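Local atomic coordinates of uncharacterized protein (Bacteroides ovatus, PDB entry 3P02), a protein that is of unknown function but joins an N-terminal beta-sandwich region, probably E-set-like, to a C-terminal region built round a large antiparallel sheet. Residues T17-G20 and V24-V27; G134-N139 and Y143-V148; K184-V187 and V193-Y196; G198-D203 and I208-F213; S253-D256 and L262-T265. One frame throughout, in Å; residues are numbered along the deposited sequence.

Contact 1: residues T17-G20 and V24-V27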
# COMPACT_ATOMS: atom_id res chain seq x y z
N THR A 17 11.37 -15.17 -3.50
CA THR A 17 10.11 -14.47 -3.29
C THR A 17 9.09 -14.95 -4.30
O THR A 17 9.46 -15.53 -5.33
CB THR A 17 10.28 -12.92 -3.41
OG1 THR A 17 10.87 -12.57 -4.68
CG2 THR A 17 11.05 -12.31 -2.27
N GLN A 18 7.81 -14.73 -3.99
CA GLN A 18 6.67 -15.03 -4.86
C GLN A 18 6.05 -13.66 -5.25
O GLN A 18 5.11 -13.20 -4.60
CB GLN A 18 5.65 -16.00 -4.19
CG GLN A 18 5.19 -15.65 -2.76
CD GLN A 18 3.68 -15.63 -2.62
OE1 GLN A 18 2.98 -14.84 -3.25
NE2 GLN A 18 3.15 -16.49 -1.76
N PRO A 19 6.62 -12.92 -6.25
CA PRO A 19 6.06 -11.59 -6.57
C PRO A 19 4.70 -11.65 -7.25
O PRO A 19 4.43 -12.61 -7.97
CB PRO A 19 7.11 -10.95 -7.48
CG PRO A 19 7.83 -12.10 -8.10
CD PRO A 19 7.78 -13.24 -7.12
N GLY A 20 3.88 -10.62 -7.00
CA GLY A 20 2.55 -10.49 -7.59
C GLY A 20 2.57 -10.21 -9.09
O GLY A 20 3.63 -10.26 -9.73
N VAL A 24 6.28 -7.26 -8.27
CA VAL A 24 6.84 -6.80 -7.00
C VAL A 24 6.35 -7.70 -5.87
O VAL A 24 5.30 -8.33 -5.97
CB VAL A 24 6.54 -5.28 -6.72
CG1 VAL A 24 6.98 -4.40 -7.89
CG2 VAL A 24 5.08 -5.03 -6.39
N THR A 25 7.10 -7.69 -4.76
CA THR A 25 6.75 -8.36 -3.52
C THR A 25 6.26 -7.28 -2.55
O THR A 25 7.01 -6.34 -2.27
CB THR A 25 7.92 -9.14 -2.94
OG1 THR A 25 8.21 -10.23 -3.82
CG2 THR A 25 7.63 -9.68 -1.53
N ASP A 26 5.04 -7.43 -2.05
CA ASP A 26 4.50 -6.45 -1.12
C ASP A 26 5.03 -6.69 0.27
O ASP A 26 5.13 -7.83 0.72
CB ASP A 26 2.96 -6.52 -1.09
CG ASP A 26 2.28 -6.11 -2.38
OD1 ASP A 26 2.94 -5.42 -3.21
OD2 ASP A 26 1.08 -6.41 -2.53
N VAL A 27 5.38 -5.59 0.95
CA VAL A 27 5.90 -5.63 2.32
C VAL A 27 4.91 -4.86 3.17
O VAL A 27 4.77 -3.65 3.00
CB VAL A 27 7.34 -5.03 2.39
CG1 VAL A 27 7.83 -4.96 3.84
CG2 VAL A 27 8.32 -5.88 1.55
O HOH W 1 10.36 -9.57 -5.61
O HOH W 2 7.24 -12.91 -1.99

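Contact 2: residues G134-N139 and Y143-V148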
# COMPACT_ATOMS: atom_id res chain seq x y z
N GLY A 134 31.29 -12.09 -13.04
CA GLY A 134 30.51 -11.62 -14.18
C GLY A 134 29.32 -12.48 -14.56
O GLY A 134 28.44 -12.04 -15.31
N THR A 135 29.25 -13.72 -14.03
CA THR A 135 28.15 -14.65 -14.30
C THR A 135 26.80 -14.13 -13.74
O THR A 135 25.75 -14.58 -14.17
CB THR A 135 28.47 -16.05 -13.76
OG1 THR A 135 28.77 -15.92 -12.37
CG2 THR A 135 29.63 -16.71 -14.49
N TYR A 136 26.84 -13.14 -12.82
CA TYR A 136 25.62 -12.53 -12.26
C TYR A 136 24.98 -11.55 -13.24
O TYR A 136 23.85 -11.12 -13.01
CB TYR A 136 25.90 -11.86 -10.91
CG TYR A 136 25.93 -12.86 -9.78
CD1 TYR A 136 27.12 -13.50 -9.41
CD2 TYR A 136 24.77 -13.17 -9.07
CE1 TYR A 136 27.14 -14.46 -8.40
CE2 TYR A 136 24.78 -14.11 -8.04
CZ TYR A 136 25.97 -14.74 -7.70
OH TYR A 136 25.98 -15.70 -6.71
N ALA A 137 25.65 -11.25 -14.36
CA ALA A 137 25.08 -10.34 -15.36
C ALA A 137 24.41 -11.14 -16.49
O ALA A 137 23.93 -10.55 -17.45
CB ALA A 137 26.19 -9.45 -15.94
N VAL A 138 24.44 -12.48 -16.41
CA VAL A 138 23.88 -13.37 -17.46
C VAL A 138 22.54 -13.91 -16.99
O VAL A 138 22.49 -14.50 -15.91
CB VAL A 138 24.83 -14.53 -17.82
CG1 VAL A 138 24.25 -15.40 -18.94
CG2 VAL A 138 26.22 -14.02 -18.18
N ASN A 139 21.47 -13.72 -17.78
CA ASN A 139 20.13 -14.21 -17.45
C ASN A 139 19.73 -13.83 -16.02
O ASN A 139 19.28 -14.70 -15.28
CB ASN A 139 20.06 -15.75 -17.64
CG ASN A 139 20.08 -16.12 -19.10
OD1 ASN A 139 19.71 -15.32 -19.92
ND2 ASN A 139 20.46 -17.34 -19.43
N TYR A 143 17.26 -16.30 -13.26
CA TYR A 143 17.84 -16.82 -12.03
C TYR A 143 17.50 -16.01 -10.79
O TYR A 143 18.13 -16.22 -9.76
CB TYR A 143 19.34 -16.95 -12.18
CG TYR A 143 19.70 -18.01 -13.20
CD1 TYR A 143 19.39 -19.35 -12.98
CD2 TYR A 143 20.29 -17.66 -14.41
CE1 TYR A 143 19.66 -20.32 -13.94
CE2 TYR A 143 20.58 -18.63 -15.37
CZ TYR A 143 20.26 -19.96 -15.14
OH TYR A 143 20.55 -20.91 -16.08
N TYR A 144 16.48 -15.13 -10.86
CA TYR A 144 15.97 -14.36 -9.73
C TYR A 144 17.08 -13.65 -8.94
O TYR A 144 17.06 -13.65 -7.70
CB TYR A 144 15.16 -15.28 -8.77
CG TYR A 144 14.14 -16.15 -9.48
CD1 TYR A 144 12.91 -15.64 -9.87
CD2 TYR A 144 14.43 -17.47 -9.81
CE1 TYR A 144 11.99 -16.42 -10.57
CE2 TYR A 144 13.52 -18.26 -10.50
CZ TYR A 144 12.29 -17.74 -10.86
OH TYR A 144 11.38 -18.53 -11.54
N ARG A 145 17.99 -12.95 -9.65
CA ARG A 145 19.04 -12.21 -8.94
C ARG A 145 18.52 -10.92 -8.30
O ARG A 145 19.17 -10.41 -7.39
CB ARG A 145 20.20 -11.81 -9.89
CG ARG A 145 20.87 -12.94 -10.62
CD ARG A 145 21.39 -14.06 -9.74
NE ARG A 145 22.03 -15.02 -10.64
CZ ARG A 145 22.11 -16.32 -10.44
NH1 ARG A 145 21.65 -16.87 -9.32
NH2 ARG A 145 22.63 -17.11 -11.39
N THR A 146 17.37 -10.41 -8.76
CA THR A 146 16.80 -9.13 -8.35
C THR A 146 15.37 -9.28 -7.80
O THR A 146 14.52 -9.92 -8.43
CB THR A 146 16.85 -8.17 -9.56
OG1 THR A 146 18.24 -8.01 -9.88
CG2 THR A 146 16.27 -6.79 -9.27
N ALA A 147 15.12 -8.67 -6.64
CA ALA A 147 13.81 -8.60 -5.99
C ALA A 147 13.35 -7.14 -5.96
O ALA A 147 14.18 -6.23 -5.81
CB ALA A 147 13.92 -9.14 -4.56
N VAL A 148 12.05 -6.90 -6.16
CA VAL A 148 11.53 -5.54 -6.10
C VAL A 148 10.51 -5.51 -4.98
O VAL A 148 9.49 -6.20 -5.07
CB VAL A 148 10.93 -5.04 -7.42
CG1 VAL A 148 10.44 -3.59 -7.25
CG2 VAL A 148 11.96 -5.13 -8.54
O HOH W 3 23.16 -15.00 -13.37

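Contact 3: residues K184-V187 and V193-Y196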
# COMPACT_ATOMS: atom_id res chain seq x y z
N LYS A 184 -10.32 2.97 -1.64
CA LYS A 184 -9.14 2.71 -0.80
C LYS A 184 -8.86 3.88 0.12
O LYS A 184 -8.86 5.05 -0.33
CB LYS A 184 -7.91 2.47 -1.67
CG LYS A 184 -6.78 1.74 -0.92
CD LYS A 184 -5.65 1.31 -1.85
CE LYS A 184 -6.04 0.27 -2.88
NZ LYS A 184 -4.84 -0.34 -3.52
N LEU A 185 -8.60 3.59 1.40
CA LEU A 185 -8.20 4.59 2.38
C LEU A 185 -6.69 4.42 2.55
O LEU A 185 -6.24 3.36 2.99
CB LEU A 185 -8.97 4.42 3.72
CG LEU A 185 -10.32 5.18 3.83
CD1 LEU A 185 -11.16 5.12 2.59
CD2 LEU A 185 -11.10 4.83 5.12
N ASN A 186 -5.94 5.41 2.08
CA ASN A 186 -4.48 5.45 2.11
C ASN A 186 -4.02 6.02 3.43
O ASN A 186 -4.75 6.78 4.06
CB ASN A 186 -3.99 6.28 0.95
CG ASN A 186 -4.63 5.83 -0.34
OD1 ASN A 186 -4.41 4.71 -0.79
ND2 ASN A 186 -5.59 6.60 -0.84
N VAL A 187 -2.81 5.67 3.86
CA VAL A 187 -2.31 6.04 5.18
C VAL A 187 -1.51 7.34 5.23
O VAL A 187 -0.59 7.53 4.43
CB VAL A 187 -1.43 4.84 5.70
CG1 VAL A 187 -0.72 5.20 7.01
CG2 VAL A 187 -2.27 3.57 5.88
N VAL A 193 -6.13 9.14 7.41
CA VAL A 193 -6.09 8.50 6.10
C VAL A 193 -6.55 9.50 5.06
O VAL A 193 -6.99 10.59 5.39
CB VAL A 193 -7.01 7.22 6.06
CG1 VAL A 193 -6.58 6.15 7.08
CG2 VAL A 193 -8.48 7.58 6.23
N PHE A 194 -6.50 9.11 3.80
CA PHE A 194 -7.15 9.90 2.76
C PHE A 194 -7.70 8.97 1.70
O PHE A 194 -7.20 7.86 1.53
CB PHE A 194 -6.23 10.93 2.10
CG PHE A 194 -5.06 10.37 1.35
CD1 PHE A 194 -5.17 9.99 0.01
CD2 PHE A 194 -3.82 10.23 1.98
CE1 PHE A 194 -4.06 9.50 -0.70
CE2 PHE A 194 -2.72 9.71 1.28
CZ PHE A 194 -2.84 9.36 -0.05
N PHE A 195 -8.72 9.42 1.02
CA PHE A 195 -9.24 8.73 -0.14
C PHE A 195 -9.30 9.79 -1.22
O PHE A 195 -9.06 10.97 -0.93
CB PHE A 195 -10.60 8.05 0.13
CG PHE A 195 -11.75 8.99 0.39
CD1 PHE A 195 -11.96 9.54 1.67
CD2 PHE A 195 -12.62 9.36 -0.63
CE1 PHE A 195 -12.99 10.46 1.90
CE2 PHE A 195 -13.69 10.25 -0.39
CZ PHE A 195 -13.86 10.78 0.87
N TYR A 196 -9.68 9.41 -2.44
CA TYR A 196 -9.81 10.40 -3.50
C TYR A 196 -11.28 10.64 -3.85
O TYR A 196 -12.02 9.69 -4.06
CB TYR A 196 -9.08 9.95 -4.78
CG TYR A 196 -7.61 9.63 -4.59
CD1 TYR A 196 -6.70 10.63 -4.29
CD2 TYR A 196 -7.15 8.32 -4.71
CE1 TYR A 196 -5.34 10.34 -4.10
CE2 TYR A 196 -5.79 8.02 -4.57
CZ TYR A 196 -4.89 9.03 -4.27
OH TYR A 196 -3.57 8.70 -4.13
O HOH W 4 -9.18 6.41 -2.65

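Contact 4: residues G198-D203 and I208-F213. With EDO (1,2-ethanediol), chain D.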
# COMPACT_ATOMS: atom_id res chain seq x y z
N GLY A 198 -14.35 12.06 -6.48
CA GLY A 198 -14.59 12.01 -7.92
C GLY A 198 -14.11 10.81 -8.71
O GLY A 198 -13.67 10.96 -9.86
N GLN A 199 -14.21 9.63 -8.09
CA GLN A 199 -13.86 8.33 -8.67
C GLN A 199 -12.35 8.16 -8.92
O GLN A 199 -11.94 7.17 -9.53
CB GLN A 199 -14.65 8.04 -9.96
CG GLN A 199 -16.06 7.62 -9.68
CD GLN A 199 -16.70 6.98 -10.87
OE1 GLN A 199 -16.73 7.56 -11.96
NE2 GLN A 199 -17.27 5.80 -10.68
N ARG A 200 -11.53 9.07 -8.39
CA ARG A 200 -10.08 8.94 -8.57
C ARG A 200 -9.56 7.72 -7.78
O ARG A 200 -10.14 7.29 -6.76
CB ARG A 200 -9.33 10.23 -8.15
CG ARG A 200 -9.10 11.24 -9.29
CD ARG A 200 -10.40 11.68 -9.97
NE ARG A 200 -10.15 12.74 -10.94
CZ ARG A 200 -11.10 13.50 -11.47
NH1 ARG A 200 -12.38 13.26 -11.20
NH2 ARG A 200 -10.78 14.47 -12.31
N THR A 201 -8.46 7.15 -8.27
CA THR A 201 -7.80 6.01 -7.63
C THR A 201 -6.30 6.22 -7.80
O THR A 201 -5.88 7.16 -8.49
CB THR A 201 -8.22 4.65 -8.28
OG1 THR A 201 -7.61 4.59 -9.58
CG2 THR A 201 -9.76 4.45 -8.41
N GLU A 202 -5.51 5.25 -7.32
CA GLU A 202 -4.07 5.21 -7.52
C GLU A 202 -3.69 5.28 -9.03
O GLU A 202 -2.57 5.67 -9.35
CB GLU A 202 -3.52 3.91 -6.88
CG GLU A 202 -4.05 2.63 -7.52
CD GLU A 202 -3.43 1.34 -7.02
OE1 GLU A 202 -2.26 1.36 -6.57
OE2 GLU A 202 -4.11 0.29 -7.10
N ASP A 203 -4.62 4.92 -9.95
CA ASP A 203 -4.34 4.90 -11.39
C ASP A 203 -4.63 6.19 -12.10
O ASP A 203 -4.43 6.26 -13.32
CB ASP A 203 -5.13 3.78 -12.08
CG ASP A 203 -4.77 2.36 -11.64
OD1 ASP A 203 -3.63 2.16 -11.15
OD2 ASP A 203 -5.67 1.51 -11.64
N ILE A 208 -3.77 13.38 -6.83
CA ILE A 208 -3.44 14.21 -5.65
C ILE A 208 -4.39 15.41 -5.51
O ILE A 208 -4.68 15.82 -4.40
CB ILE A 208 -1.97 14.69 -5.71
CG1 ILE A 208 -1.04 13.46 -5.57
CG2 ILE A 208 -1.68 15.74 -4.62
CD1 ILE A 208 0.53 13.84 -5.82
N ASN A 209 -4.87 15.96 -6.63
CA ASN A 209 -5.80 17.11 -6.58
C ASN A 209 -7.11 16.80 -5.87
O ASN A 209 -7.84 17.74 -5.53
CB ASN A 209 -6.15 17.52 -8.01
CG ASN A 209 -4.94 17.93 -8.79
OD1 ASN A 209 -4.03 18.55 -8.25
ND2 ASN A 209 -5.00 17.71 -10.09
N TYR A 210 -7.45 15.49 -5.74
CA TYR A 210 -8.76 15.06 -5.23
C TYR A 210 -8.67 14.39 -3.87
O TYR A 210 -9.62 13.75 -3.44
CB TYR A 210 -9.43 14.13 -6.29
CG TYR A 210 -9.76 14.96 -7.52
CD1 TYR A 210 -10.89 15.77 -7.54
CD2 TYR A 210 -8.87 15.03 -8.59
CE1 TYR A 210 -11.12 16.66 -8.59
CE2 TYR A 210 -9.10 15.92 -9.65
CZ TYR A 210 -10.23 16.71 -9.65
OH TYR A 210 -10.46 17.59 -10.68
N LYS A 211 -7.55 14.52 -3.20
CA LYS A 211 -7.38 13.93 -1.87
C LYS A 211 -8.32 14.54 -0.82
O LYS A 211 -8.41 15.77 -0.64
CB LYS A 211 -5.94 14.13 -1.39
CG LYS A 211 -4.95 13.21 -2.11
CD LYS A 211 -3.48 13.57 -1.81
CE LYS A 211 -3.12 13.32 -0.36
NZ LYS A 211 -1.74 13.81 -0.04
N VAL A 212 -9.03 13.65 -0.11
CA VAL A 212 -9.92 14.03 0.99
C VAL A 212 -9.43 13.28 2.22
O VAL A 212 -9.34 12.05 2.19
CB VAL A 212 -11.41 13.74 0.69
CG1 VAL A 212 -12.26 14.06 1.92
CG2 VAL A 212 -11.88 14.55 -0.53
N PHE A 213 -9.08 14.02 3.26
CA PHE A 213 -8.53 13.45 4.48
C PHE A 213 -9.62 13.15 5.48
O PHE A 213 -10.58 13.90 5.61
CB PHE A 213 -7.52 14.41 5.10
CG PHE A 213 -6.28 14.69 4.27
CD1 PHE A 213 -6.29 15.67 3.27
CD2 PHE A 213 -5.13 13.94 4.46
CE1 PHE A 213 -5.16 15.88 2.46
CE2 PHE A 213 -3.99 14.17 3.67
CZ PHE A 213 -4.01 15.13 2.68
C1 EDO D . -15.58 11.71 -12.54
O1 EDO D . -14.43 10.91 -12.29
C2 EDO D . -16.81 11.09 -11.89
O2 EDO D . -17.30 10.02 -12.71

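Contact 5: residues S253-D256 and L262-T265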
# COMPACT_ATOMS: atom_id res chain seq x y z
N SER A 253 -16.21 -5.71 16.73
CA SER A 253 -15.62 -6.98 16.35
C SER A 253 -16.40 -8.08 16.97
O SER A 253 -17.02 -7.88 18.02
CB SER A 253 -14.16 -7.09 16.83
OG SER A 253 -13.30 -6.22 16.12
N GLU A 254 -16.37 -9.24 16.34
CA GLU A 254 -16.96 -10.46 16.87
C GLU A 254 -16.19 -11.64 16.31
O GLU A 254 -15.67 -11.57 15.19
CB GLU A 254 -18.45 -10.58 16.55
CG GLU A 254 -18.74 -10.87 15.08
CD GLU A 254 -20.17 -10.70 14.63
OE1 GLU A 254 -21.08 -10.69 15.50
OE2 GLU A 254 -20.40 -10.57 13.41
N MSE A 255 -16.13 -12.72 17.05
CA MSE A 255 -15.49 -13.93 16.56
C MSE A 255 -16.48 -14.68 15.69
O MSE A 255 -17.68 -14.66 15.98
CB MSE A 255 -15.01 -14.81 17.73
CG MSE A 255 -14.04 -14.08 18.67
SE MSE A 255 -12.49 -13.36 17.73
CE MSE A 255 -11.75 -15.06 17.12
N ASP A 256 -16.00 -15.35 14.64
CA ASP A 256 -16.87 -16.15 13.79
C ASP A 256 -17.51 -17.28 14.61
O ASP A 256 -16.90 -17.83 15.53
CB ASP A 256 -16.09 -16.73 12.62
CG ASP A 256 -16.95 -17.25 11.50
OD1 ASP A 256 -17.44 -16.44 10.70
OD2 ASP A 256 -17.09 -18.49 11.39
N LEU A 262 -11.28 -17.03 13.81
CA LEU A 262 -11.48 -15.95 12.87
C LEU A 262 -12.26 -14.78 13.47
O LEU A 262 -13.40 -14.93 13.92
CB LEU A 262 -12.22 -16.50 11.62
CG LEU A 262 -12.29 -15.56 10.42
CD1 LEU A 262 -10.93 -15.38 9.76
CD2 LEU A 262 -13.30 -16.08 9.40
N LYS A 263 -11.63 -13.61 13.45
CA LYS A 263 -12.25 -12.39 13.94
C LYS A 263 -12.84 -11.58 12.79
O LYS A 263 -12.17 -11.39 11.78
CB LYS A 263 -11.20 -11.54 14.69
CG LYS A 263 -11.77 -10.23 15.28
CD LYS A 263 -10.90 -9.70 16.42
CE LYS A 263 -9.68 -8.98 15.94
NZ LYS A 263 -8.90 -8.38 17.05
N HIS A 264 -14.07 -11.09 12.96
CA HIS A 264 -14.67 -10.15 12.02
C HIS A 264 -14.57 -8.79 12.66
O HIS A 264 -15.03 -8.63 13.79
CB HIS A 264 -16.12 -10.50 11.71
CG HIS A 264 -16.29 -11.84 11.09
ND1 HIS A 264 -15.88 -12.08 9.80
CD2 HIS A 264 -16.80 -12.97 11.61
CE1 HIS A 264 -16.17 -13.35 9.57
NE2 HIS A 264 -16.72 -13.92 10.64
N THR A 265 -13.90 -7.84 11.98
CA THR A 265 -13.78 -6.47 12.47
C THR A 265 -14.50 -5.55 11.51
O THR A 265 -14.19 -5.54 10.30
CB THR A 265 -12.32 -6.08 12.69
OG1 THR A 265 -11.82 -6.87 13.77
CG2 THR A 265 -12.17 -4.59 13.03

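Contact 1: residues T17-G20 and V24-V27
T25 OG1 faces T17 across the contact and is held by water from two directions. One water lies 2.9 Å from T25 OG1 and also reaches T17 OG1. The other is donated to by Q18 N at 2.8 Å but makes only a weak bond with the T25 hydroxyl. T17 itself meets this oxygen with carbon, its CB packing 3.4 Å from T25 OG1. The hydroxyl can sit there because T25 turns OG1 back beside its own backbone N (chi1 -67°), which puts CG2 anti to the backbone N. Further along the loop the link is a backbone one: G20 N donates to V24 O at 2.9 Å. P19 braces the same carbonyl, its CA lying 3.4 Å from V24 O, and V24 turns its own side chain away onto V148 and R150. Residues 17-20 follow strand 13-15, which pairs antiparallel with strand 36-45, whereas T25 and V27 bond to strand 146-154, which runs parallel to theirs in the second sheet. Such a crossing of the first strand from one sheet to the other is consistent with the A-to-A' switch of immunoglobulin-like and E-set sandwiches.

Contact 2: residues G134-N139 and Y143-V148
The side chains of R145 and Y136 cross at about a right angle, their flat groups 58° apart, and the arginine can be followed outward from CB. CB already points toward residues 134-139, a bend at chi2 (-54°) lays the chain beside the Y136 ring, and beyond this it runs straight to the guanidinium. CD packs 3.6 Å from Y136 CD2, and NE lies almost as near the same ring atom. The guanidinium is sandwiched: Y136 CE2 approaches one face, while Y143 CB of its own segment sits 3.3 Å above the plane of the R145 guanidinium on the opposite face. At the tip NH2 donates to a water at 2.9 Å and to F9 O, and NH1 donates to I13 O. That water donates hydrogen bonds to T135 O and V138 O, each at 2.7 Å, so it ties the arginine to the short 3-10 turn and the residue after it. Y136 in turn is held by its hydroxyl, which bonds to E130 and to I13 N. Further along, Y143 N donates to N139 O at 3.3 Å, and N139 CB rests 3.7 Å from Y143 CE2; the Y143 hydroxyl bonds D6. The whole forms the long connection between the antiparallel neighbours 122-130 and 146-154, consistent with the F-G loop of an immunoglobulin-like sandwich, packed here against the N-terminal residues.

Contact 3: residues K184-V187 and V193-Y196
Strands 184-187 and 193-196 run antiparallel with a marked twist, 138° between their directions, and N186 and F194 form the hydrogen-bonded pair, N186 N to F194 O at 2.8 Å and F194 N to N186 O at 2.9 Å. V187 and V193 make the neighbouring non-hydrogen-bonded pair. Toward the other end the strands part, and a water bridges K184 O and Y196 N. On the N186 side, CB of N186 stands over the face of the F194 ring in a CH-pi contact, 3.6 Å from the centroid. The ring reaches it because F194 CG lies between its backbone N and carbonyl carbon (chi1 63°), folding the phenyl back across the partner strand. K211 adds a cation-pi contact to this ring, and Y196 meets its edge. On the other side L185 makes apolar contacts: its CG lies 3.9 Å from V193 CG2, and L185 CD1 touches F195 CB, beside I269 and F274. Replacing F194 with an alanine would probably leave N186 CB and the K211 ammonium without their aromatic partner and open a gap beside Y196. The two sides thus differ in kind, one purely aliphatic and aromatic, the other setting an asparagine CB and a lysine against a ring that can favour positive charge.

Contact 4: residues G198-D203 and I208-F213
R200 lays its guanidinium over one face of the Y210 ring, a cation-pi contact with CZ 3.9 Å from the centroid and 21° off the ring normal. The two planes are not quite parallel, 32° apart, and the arginine is displaced toward the rim, so that NH2 lies 3.5 Å from Y210 CE2 while NE comes close to CD2. The aliphatic part takes part too: CG and CD run over the same face, near CD2 and CG of the ring. A bend at chi2 (57°) followed by an extended chi3 brings the flat group round onto the ring. In the next shell R200 NH1 donates to G198 O at 3.0 Å, with that oxygen close to the guanidinium plane, and the same carbonyl accepts a hydroxyl of a bound ethanediol. The diol's other oxygen donates to Q199 OE1 at 2.6 Å; the molecule probably comes from the crystallisation liquor. G198 has positive phi, and a beta carbon there would crowd R200 NH1. Beyond, D206 forms a salt bridge with NH2 and D278 one with NH1, while Y210 OH bonds T280 and so helps to hold the ring in place. The buried arginine charge is therefore likely to be well compensated, by two carboxylates round its rim and by the pi cloud over its face.

Contact 5: residues S253-D256 and L262-T265
D256 meets H264 at the edge of the imidazole, NE2 donating to OD1 at 2.6 Å along an almost straight line (175°). The oxygen lies in the ring plane and accepts through its anti lone pair, yet the carboxylate itself is rotated 56° against the ring. D256 attains this by placing CG anti to its backbone N (chi1 -164°), which sends the acid across to the partner strand. Its OD2 is taken by K259 N and T258 OG1 of the turn, and the far nitrogen of the imidazole, ND1, bonds D300. The neighbouring E254 pairs with H264 through two backbone bonds, the shorter being H264 N to E254 O at 2.8 Å, and D256 N adds a third to L262 O at 2.7 Å. On the opposite side of the hairpin, M255, a selenomethionine, curls at chi2 and chi3, its side chain crossing that of K263 obliquely with SE 3.8 Å from K263 CB. On that side too the hydroxyls of S253 and T265 are joined, OG to OG1 at 2.9 Å. A leucine in place of H264 would probably leave D256 OD1 and the D300 carboxylate without their shared partner and the D256 side chain less firmly oriented. With an acid at each ring nitrogen, the imidazole is likely to be stabilised toward its protonated, doubly donating form, which would make this a charge-assisted link across the hairpin end.

How the contacts relate
Contacts 1 and 2 belong to the N-terminal sandwich and meet directly, T25 N lying 2.8 Å from V148 O where strands 25-30 and 146-154 run side by side. The other three share the large antiparallel sheet. Contacts 3 and 4 are its buried members, centres about 8 Å apart, linked through the neighbouring strands 192-196 and 211-220 by F195 O and V212 N; aromatic rings carry both, under the CB of an asparagine in one and under a paired arginine in the other. Contact 5, about 24 Å from contact 3 between centres, is a surface hairpin end where polar pairs dominate. Contact 1 is likewise superficial and relies on water, whereas contact 2 is partly buried and mixes both styles.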